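Local coordinates for putative iron-regulated protein A (Parabacteroides distasonis ATCC 8503, PDB 4ECG) that is of uncertain function but binds calcium ions and, as an imelysin-like relative of iron-regulated protein A, probably serves in iron uptake or its regulation, at residues 96-101 against 193-198; 104-109 against 132-137; 160-163 against 168-171. All blocks are in the same frame, centred on the assembly; numbering follows the deposited sequence.

Contact 1: residues 96-101 against 193-198; sequences FGVADL and NGWLKG
V98 lies against the G194-W195 turn of helix 171-196. Its CG2 methyl is 3.5 Å from W195 CD1, slanting in on the five-membered part of the indole, and equally close to the carbonyl carbon of G194. CG1, placed opposite the V98 backbone N (chi1 -177°), lies 4.1 Å from G194 CA. A beta carbon on G194 would collide with this methyl, so the missing side chain lets V98 come down onto the helix backbone. At the far end of the indole, W195 CH2 meets F96 CE1 at 4.1 Å, the two side chains crossing at about a right angle. Between these apolar ends a single water ties three groups together: it lies in the indole plane at the ring edge, accepts the W195 NE1 hydrogen (2.9 Å) and the A99 N hydrogen (3.0 Å), and donates to F96 O at 2.6 Å. A99 N belongs to the first turn of helix 98-101, whose N-cap is G97, so the water takes up one amide that the short helix cannot bond internally. In this mainly helical imelysin fold the short helix is thereby fitted to the last turn of a long one. G97 takes backbone angles, phi 83°, where a side chain would jam against the F96 carbonyl; a beta carbon would also press on W195 CZ2. Farther out, Y208 meets the W195 ring edge-to-face and Y48 lies against it obliquely, while F39 of helix 29-68 and M212 of helix 208-214 pack on F96. W195 O is bonded by the S207 hydroxyl.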
loop_
_atom_site.group_PDB
_atom_site.type_symbol
_atom_site.label_atom_id
_atom_site.label_comp_id
_atom_site.label_asym_id
_atom_site.label_seq_id
_atom_site.Cartn_x
_atom_site.Cartn_y
_atom_site.Cartn_z
ATOM N N PHE A 96 4.920 8.977 -0.976
ATOM C CA PHE A 96 5.508 10.243 -1.439
ATOM C C PHE A 96 6.355 10.004 -2.655
ATOM O O PHE A 96 6.735 8.884 -2.919
ATOM C CB PHE A 96 6.308 10.965 -0.366
ATOM C CG PHE A 96 7.306 10.126 0.331
ATOM C CD1 PHE A 96 8.558 9.944 -0.189
ATOM C CD2 PHE A 96 6.999 9.528 1.558
ATOM C CE1 PHE A 96 9.522 9.207 0.503
ATOM C CE2 PHE A 96 7.936 8.757 2.242
ATOM C CZ PHE A 96 9.210 8.608 1.721
ATOM N N GLY A 97 6.660 11.068 -3.387
ATOM C CA GLY A 97 7.497 10.922 -4.559
ATOM C C GLY A 97 6.670 10.482 -5.744
ATOM O O GLY A 97 5.628 11.035 -5.998
ATOM N N VAL A 98 7.132 9.501 -6.496
ATOM C CA VAL A 98 6.547 9.275 -7.808
ATOM C C VAL A 98 5.082 8.798 -7.682
ATOM O O VAL A 98 4.219 9.231 -8.432
ATOM C CB VAL A 98 7.430 8.310 -8.653
ATOM C CG1 VAL A 98 6.865 8.116 -10.062
ATOM C CG2 VAL A 98 8.848 8.815 -8.772
ATOM N N ALA A 99 4.807 7.919 -6.723
ATOM C CA ALA A 99 3.453 7.399 -6.538
ATOM C C ALA A 99 2.427 8.562 -6.405
ATOM O O ALA A 99 1.373 8.571 -7.050
ATOM C CB ALA A 99 3.386 6.436 -5.353
ATOM N N ASP A 100 2.777 9.545 -5.586
ATOM C CA ASP A 100 1.988 10.757 -5.394
ATOM C C ASP A 100 2.014 11.651 -6.633
ATOM O O ASP A 100 0.985 12.015 -7.151
ATOM C CB ASP A 100 2.524 11.542 -4.183
ATOM C CG ASP A 100 1.713 12.789 -3.877
ATOM O OD1 ASP A 100 0.556 12.625 -3.472
ATOM O OD2 ASP A 100 2.235 13.915 -3.995
ATOM N N LEU A 101 3.199 11.974 -7.119
ATOM C CA LEU A 101 3.353 13.022 -8.108
ATOM C C LEU A 101 2.752 12.694 -9.489
ATOM O O LEU A 101 2.226 13.598 -10.192
ATOM C CB LEU A 101 4.856 13.415 -8.211
ATOM C CG LEU A 101 5.394 14.272 -7.024
ATOM C CD1 LEU A 101 6.883 14.497 -7.228
ATOM C CD2 LEU A 101 4.632 15.620 -6.812
ATOM N N ASN A 193 10.894 3.242 -12.629
ATOM C CA ASN A 193 11.699 4.190 -13.425
ATOM C C ASN A 193 11.685 5.591 -12.886
ATOM O O ASN A 193 12.682 6.250 -12.911
ATOM C CB ASN A 193 11.311 4.229 -14.897
ATOM C CG ASN A 193 11.578 2.906 -15.599
ATOM O OD1 ASN A 193 12.494 2.199 -15.261
ATOM N ND2 ASN A 193 10.724 2.554 -16.537
ATOM N N GLY A 194 10.557 6.056 -12.397
ATOM C CA GLY A 194 10.498 7.406 -11.844
ATOM C C GLY A 194 11.476 7.596 -10.686
ATOM O O GLY A 194 12.115 8.612 -10.589
ATOM N N TRP A 195 11.582 6.607 -9.810
ATOM C CA TRP A 195 12.557 6.637 -8.738
ATOM C C TRP A 195 13.966 6.444 -9.265
ATOM O O TRP A 195 14.865 7.181 -8.865
ATOM C CB TRP A 195 12.247 5.565 -7.688
ATOM C CG TRP A 195 11.232 6.002 -6.693
ATOM C CD1 TRP A 195 9.853 6.102 -6.862
ATOM C CD2 TRP A 195 11.471 6.441 -5.341
ATOM N NE1 TRP A 195 9.260 6.596 -5.734
ATOM C CE2 TRP A 195 10.166 6.798 -4.786
ATOM C CE3 TRP A 195 12.567 6.578 -4.576
ATOM C CZ2 TRP A 195 10.022 7.218 -3.500
ATOM C CZ3 TRP A 195 12.414 7.000 -3.285
ATOM C CH2 TRP A 195 11.168 7.286 -2.745
ATOM N N LEU A 196 14.156 5.463 -10.154
ATOM C CA LEU A 196 15.484 5.033 -10.559
ATOM C C LEU A 196 16.182 6.042 -11.434
ATOM O O LEU A 196 17.371 6.303 -11.216
ATOM C CB LEU A 196 15.483 3.677 -11.255
ATOM C CG LEU A 196 16.903 3.143 -11.590
ATOM C CD1 LEU A 196 17.766 3.048 -10.314
ATOM C CD2 LEU A 196 16.875 1.801 -12.338
ATOM N N LYS A 197 15.460 6.583 -12.414
ATOM C CA LYS A 197 16.056 7.491 -13.398
ATOM C C LYS A 197 15.201 8.687 -13.816
ATOM O O LYS A 197 15.652 9.526 -14.596
ATOM C CB LYS A 197 16.543 6.712 -14.630
ATOM C CG LYS A 197 15.481 6.044 -15.498
ATOM C CD LYS A 197 16.157 5.285 -16.674
ATOM C CE LYS A 197 15.304 5.187 -17.961
ATOM N NZ LYS A 197 14.444 3.975 -17.961
ATOM N N GLY A 198 13.994 8.809 -13.269
ATOM C CA GLY A 198 13.032 9.795 -13.757
ATOM C C GLY A 198 12.297 9.390 -15.045
ATOM O O GLY A 198 12.683 8.434 -15.730
HETATM O O HOH W 1 6.609 6.856 -4.614
#

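Contact 2: residues 104-109 against 132-137; sequences LDPSLD and GAVDED. With CA (calcium ion), chain G; CA (calcium ion), chain F.
V134 reaches from the 132-137 loop onto helix 104-109, where P106 and S107 receive it. From CB, directed at the helix, its side chain forks. CG1, opposite the V134 backbone N (chi1 169°), lies 4.0 Å from P106 CG, with the pyrrolidine ring and the valine crossing at about a right angle; CG2 ends 3.8 Å from S107 CB and just as near the S107 backbone N. With an alanine here both methyls would be gone, which would probably open a gap between the loop and the P106-S107 face of the helix and let the loop shift. E136, bent at its second torsion, brings OE2 to 3.7 Å from P106 CB, a polar atom meeting an apolar rim. The S107 hydroxyl is held by D187 of helix 171-196 and by R146, whose NH1 also bonds G132 O. On the outer side of the loop, D135 OD1 binds a calcium ion at 2.7 Å, and two waters bind it as well; D137, the other residue of this site, has OD1 3.0 Å from the ion. The two carboxylates are also bridged by a water that donates to D135 OD2 and D137 OD1, and the shared cation probably eases their mutual repulsion. Two residues beyond S107, D109 OD2 binds a second calcium at 2.5 Å together with E92, and OD1 pairs with R85. L108 is backbone-bonded to F148, just before H149 of the GxHxxE motif, so the helix carrying D109 borders the site characteristic of the imelysin (M75) family.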
loop_
_atom_site.group_PDB
_atom_site.type_symbol
_atom_site.label_atom_id
_atom_site.label_comp_id
_atom_site.label_asym_id
_atom_site.label_seq_id
_atom_site.Cartn_x
_atom_site.Cartn_y
_atom_site.Cartn_z
ATOM N N LEU A 104 0.046 7.723 -9.445
ATOM C CA LEU A 104 0.045 6.308 -9.721
ATOM C C LEU A 104 -0.696 5.495 -8.646
ATOM O O LEU A 104 -1.227 4.453 -8.953
ATOM C CB LEU A 104 1.448 5.801 -9.998
ATOM C CG LEU A 104 2.213 6.447 -11.157
ATOM C CD1 LEU A 104 3.659 5.999 -11.053
ATOM C CD2 LEU A 104 1.635 6.161 -12.532
ATOM N N ASP A 105 -0.784 5.979 -7.419
ATOM C CA ASP A 105 -1.580 5.300 -6.367
ATOM C C ASP A 105 -3.053 5.159 -6.824
ATOM O O ASP A 105 -3.580 4.056 -6.931
ATOM C CB ASP A 105 -1.425 6.086 -5.040
ATOM C CG ASP A 105 -2.270 5.535 -3.880
ATOM O OD1 ASP A 105 -2.592 4.328 -3.826
ATOM O OD2 ASP A 105 -2.570 6.325 -2.954
ATOM N N PRO A 106 -3.725 6.264 -7.191
ATOM C CA PRO A 106 -5.079 6.003 -7.666
ATOM C C PRO A 106 -5.163 5.321 -9.028
ATOM O O PRO A 106 -6.127 4.613 -9.299
ATOM C CB PRO A 106 -5.703 7.421 -7.716
ATOM C CG PRO A 106 -4.541 8.320 -7.844
ATOM C CD PRO A 106 -3.550 7.690 -6.909
ATOM N N SER A 107 -4.178 5.504 -9.884
ATOM C CA SER A 107 -4.248 4.851 -11.178
ATOM C C SER A 107 -4.190 3.330 -11.003
ATOM O O SER A 107 -4.885 2.603 -11.677
ATOM C CB SER A 107 -3.143 5.345 -12.102
ATOM O OG SER A 107 -3.321 4.825 -13.419
ATOM N N LEU A 108 -3.371 2.880 -10.072
ATOM C CA LEU A 108 -3.100 1.462 -9.829
ATOM C C LEU A 108 -4.144 0.808 -8.939
ATOM O O LEU A 108 -4.286 -0.396 -8.994
ATOM C CB LEU A 108 -1.753 1.325 -9.107
ATOM C CG LEU A 108 -0.503 1.191 -9.974
ATOM C CD1 LEU A 108 0.707 1.486 -9.122
ATOM C CD2 LEU A 108 -0.460 -0.221 -10.610
ATOM N N ASP A 109 -4.858 1.573 -8.086
ATOM C CA ASP A 109 -5.466 0.932 -6.931
ATOM C C ASP A 109 -6.640 1.707 -6.353
ATOM O O ASP A 109 -6.804 1.790 -5.136
ATOM C CB ASP A 109 -4.366 0.692 -5.877
ATOM C CG ASP A 109 -4.720 -0.402 -4.821
ATOM O OD1 ASP A 109 -5.487 -1.360 -5.102
ATOM O OD2 ASP A 109 -4.156 -0.304 -3.690
ATOM N N GLY A 132 -7.816 6.786 -19.695
ATOM C CA GLY A 132 -7.503 8.209 -19.426
ATOM C C GLY A 132 -6.733 8.551 -18.146
ATOM O O GLY A 132 -6.437 7.679 -17.307
ATOM N N ALA A 133 -6.426 9.838 -17.994
ATOM C CA ALA A 133 -5.740 10.337 -16.791
ATOM C C ALA A 133 -6.652 10.223 -15.585
ATOM O O ALA A 133 -7.847 10.312 -15.711
ATOM C CB ALA A 133 -5.270 11.776 -16.968
ATOM N N VAL A 134 -6.061 10.064 -14.414
ATOM C CA VAL A 134 -6.803 10.064 -13.176
ATOM C C VAL A 134 -7.615 11.367 -13.051
ATOM O O VAL A 134 -7.092 12.431 -13.236
ATOM C CB VAL A 134 -5.896 9.924 -11.944
ATOM C CG1 VAL A 134 -6.723 10.223 -10.649
ATOM C CG2 VAL A 134 -5.248 8.536 -11.935
ATOM N N ASP A 135 -8.895 11.247 -12.743
ATOM C CA ASP A 135 -9.733 12.372 -12.436
ATOM C C ASP A 135 -10.658 12.068 -11.237
ATOM O O ASP A 135 -11.724 11.455 -11.387
ATOM C CB ASP A 135 -10.551 12.706 -13.677
ATOM C CG ASP A 135 -11.280 14.027 -13.554
ATOM O OD1 ASP A 135 -11.139 14.705 -12.483
ATOM O OD2 ASP A 135 -11.992 14.353 -14.531
ATOM N N GLU A 136 -10.268 12.556 -10.069
ATOM C CA GLU A 136 -10.806 12.079 -8.811
ATOM C C GLU A 136 -12.201 12.572 -8.521
ATOM O O GLU A 136 -12.885 11.965 -7.712
ATOM C CB GLU A 136 -9.893 12.480 -7.656
ATOM C CG GLU A 136 -8.550 11.736 -7.634
ATOM C CD GLU A 136 -8.540 10.456 -6.779
ATOM O OE1 GLU A 136 -9.510 9.664 -6.847
ATOM O OE2 GLU A 136 -7.526 10.242 -6.057
ATOM N N ASP A 137 -12.628 13.659 -9.175
ATOM C CA ASP A 137 -13.966 14.218 -8.951
ATOM C C ASP A 137 -15.032 13.954 -10.027
ATOM O O ASP A 137 -16.037 14.640 -10.026
ATOM C CB ASP A 137 -13.867 15.724 -8.692
ATOM C CG ASP A 137 -13.355 16.520 -9.899
ATOM O OD1 ASP A 137 -13.437 16.050 -11.064
ATOM O OD2 ASP A 137 -12.878 17.645 -9.653
HETATM CA CA CA G . -11.685 17.263 -13.132
HETATM CA CA CA F . -4.451 0.178 -1.208
HETATM O O HOH W 2 -13.958 16.538 -13.717
HETATM O O HOH W 3 -10.651 17.197 -11.195
#

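Contact 3: residues 160-163 against 168-171; sequences EPRD and PFAK. With CA (calcium ion), chain D; CA (calcium ion), chain I.
D163 and P168 bring the two backbones to 7.3 Å between their CA atoms, and no backbone hydrogen bond joins the segments. The R162 side chain spans the gap, extended, CG opposite its backbone N (chi1 172°). Its guanidinium lies flat over one face of the F169 ring, the planes 19° apart, with CZ 3.9 Å from the ring centroid and only 4° off the normal: a stacked cation-pi pair. NH1 sits toward the rim, 3.6 Å from F169 CE1. At the guanidinium edge NH2 makes a weak hydrogen bond to P168 O, 3.4 Å long. The contact links a beta hairpin, strands 156-157 and 160-161, to the start of helix 171-196, whose N-cap is A170. E173 of that helix accepts the A170 amide and forms a salt bridge with R162 NH1, while S167 O takes the NE hydrogen, fixing the guanidinium's rotation. Away from the stack, both D163 oxygens face a calcium ion, OD1 at 2.3 Å and OD2 at 2.9 Å; E165 shares the ion and the T166 amide donates to OD2. A second calcium is bound by E160 OE1 and by a water that also donates to P161 O.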
loop_
_atom_site.group_PDB
_atom_site.type_symbol
_atom_site.label_atom_id
_atom_site.label_comp_id
_atom_site.label_asym_id
_atom_site.label_seq_id
_atom_site.Cartn_x
_atom_site.Cartn_y
_atom_site.Cartn_z
ATOM N N GLU A 160 -11.915 -17.054 -4.213
ATOM C CA GLU A 160 -11.396 -18.141 -4.996
ATOM C C GLU A 160 -11.262 -17.680 -6.412
ATOM O O GLU A 160 -11.975 -16.780 -6.832
ATOM C CB GLU A 160 -12.387 -19.327 -4.974
ATOM C CG GLU A 160 -12.516 -19.996 -3.620
ATOM C CD GLU A 160 -13.285 -21.311 -3.637
ATOM O OE1 GLU A 160 -14.049 -21.575 -4.599
ATOM O OE2 GLU A 160 -13.100 -22.086 -2.676
ATOM N N PRO A 161 -10.432 -18.381 -7.191
ATOM C CA PRO A 161 -10.525 -18.228 -8.622
ATOM C C PRO A 161 -11.928 -18.345 -9.080
ATOM O O PRO A 161 -12.695 -19.185 -8.611
ATOM C CB PRO A 161 -9.680 -19.358 -9.133
ATOM C CG PRO A 161 -8.602 -19.480 -8.084
ATOM C CD PRO A 161 -9.423 -19.393 -6.842
ATOM N N ARG A 162 -12.280 -17.450 -9.984
ATOM C CA ARG A 162 -13.613 -17.432 -10.584
ATOM C C ARG A 162 -13.890 -18.743 -11.248
ATOM O O ARG A 162 -12.968 -19.398 -11.751
ATOM C CB ARG A 162 -13.693 -16.282 -11.593
ATOM C CG ARG A 162 -14.922 -16.218 -12.459
ATOM C CD ARG A 162 -14.770 -14.982 -13.278
ATOM N NE ARG A 162 -15.874 -14.690 -14.165
ATOM C CZ ARG A 162 -15.983 -13.541 -14.821
ATOM N NH1 ARG A 162 -15.047 -12.598 -14.645
ATOM N NH2 ARG A 162 -17.004 -13.323 -15.646
ATOM N N ASP A 163 -15.136 -19.170 -11.225
ATOM C CA ASP A 163 -15.414 -20.435 -11.913
ATOM C C ASP A 163 -15.832 -20.163 -13.382
ATOM O O ASP A 163 -16.831 -19.464 -13.668
ATOM C CB ASP A 163 -16.433 -21.270 -11.140
ATOM C CG ASP A 163 -16.671 -22.640 -11.774
ATOM O OD1 ASP A 163 -15.880 -23.592 -11.462
ATOM O OD2 ASP A 163 -17.646 -22.719 -12.578
ATOM N N PRO A 168 -19.477 -17.202 -16.413
ATOM C CA PRO A 168 -18.621 -17.150 -17.600
ATOM C C PRO A 168 -18.191 -15.754 -18.023
ATOM O O PRO A 168 -18.943 -14.818 -17.949
ATOM C CB PRO A 168 -19.506 -17.770 -18.687
ATOM C CG PRO A 168 -20.911 -17.723 -18.165
ATOM C CD PRO A 168 -20.756 -17.882 -16.681
ATOM N N PHE A 169 -16.976 -15.638 -18.501
ATOM C CA PHE A 169 -16.473 -14.363 -19.059
ATOM C C PHE A 169 -17.236 -13.927 -20.285
ATOM O O PHE A 169 -17.518 -14.769 -21.144
ATOM C CB PHE A 169 -14.995 -14.528 -19.467
ATOM C CG PHE A 169 -13.993 -14.180 -18.393
ATOM C CD1 PHE A 169 -13.571 -12.877 -18.232
ATOM C CD2 PHE A 169 -13.449 -15.147 -17.596
ATOM C CE1 PHE A 169 -12.642 -12.543 -17.269
ATOM C CE2 PHE A 169 -12.514 -14.830 -16.623
ATOM C CZ PHE A 169 -12.112 -13.525 -16.456
ATOM N N ALA A 170 -17.544 -12.631 -20.395
ATOM C CA ALA A 170 -17.858 -12.020 -21.691
ATOM C C ALA A 170 -16.551 -11.775 -22.511
ATOM O O ALA A 170 -15.531 -11.429 -21.929
ATOM C CB ALA A 170 -18.632 -10.709 -21.503
ATOM N N LYS A 171 -16.597 -11.948 -23.846
ATOM C CA LYS A 171 -15.448 -11.729 -24.763
ATOM C C LYS A 171 -14.855 -10.326 -24.481
ATOM O O LYS A 171 -13.653 -10.163 -24.421
ATOM C CB LYS A 171 -15.876 -11.841 -26.273
ATOM C CG LYS A 171 -14.969 -12.565 -27.339
ATOM C CD LYS A 171 -15.196 -12.060 -28.845
ATOM C CE LYS A 171 -15.123 -13.064 -30.075
ATOM N NZ LYS A 171 -16.348 -13.676 -30.827
HETATM CA CA CA D . -16.491 -25.346 -12.889
HETATM CA CA CA I . -13.594 -22.968 -6.841
HETATM O O HOH W 4 -14.664 -20.757 -7.721
HETATM O O HOH W 5 -13.924 -25.931 -12.904
HETATM O O HOH W 6 -17.080 -27.157 -14.126
HETATM O O HOH W 7 -18.625 -24.856 -12.472
HETATM O O HOH W 8 -16.046 -22.717 -6.614
#

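Helix 171-196 is common ground: contact 3 sits at its start, contact 1 uses its last turn, and D187 between them reaches the helix of contact 2. Contacts 1 and 2 are neighbours, their centres 15 Å apart, and meet directly through a probable hydrogen bond from L104 N to A99 O (2.9 Å), as helices 98-101 and 104-109 follow each other. Contact 3 is remote, its centre 35 Å from contact 1 and 26 Å from contact 2. Along the chain, contact 1 encloses both others, with contact 2 closing before contact 3 opens. The calcium of D109 lies by the contact 2 helix, those of contact 3 at the surface, all within one imelysin region.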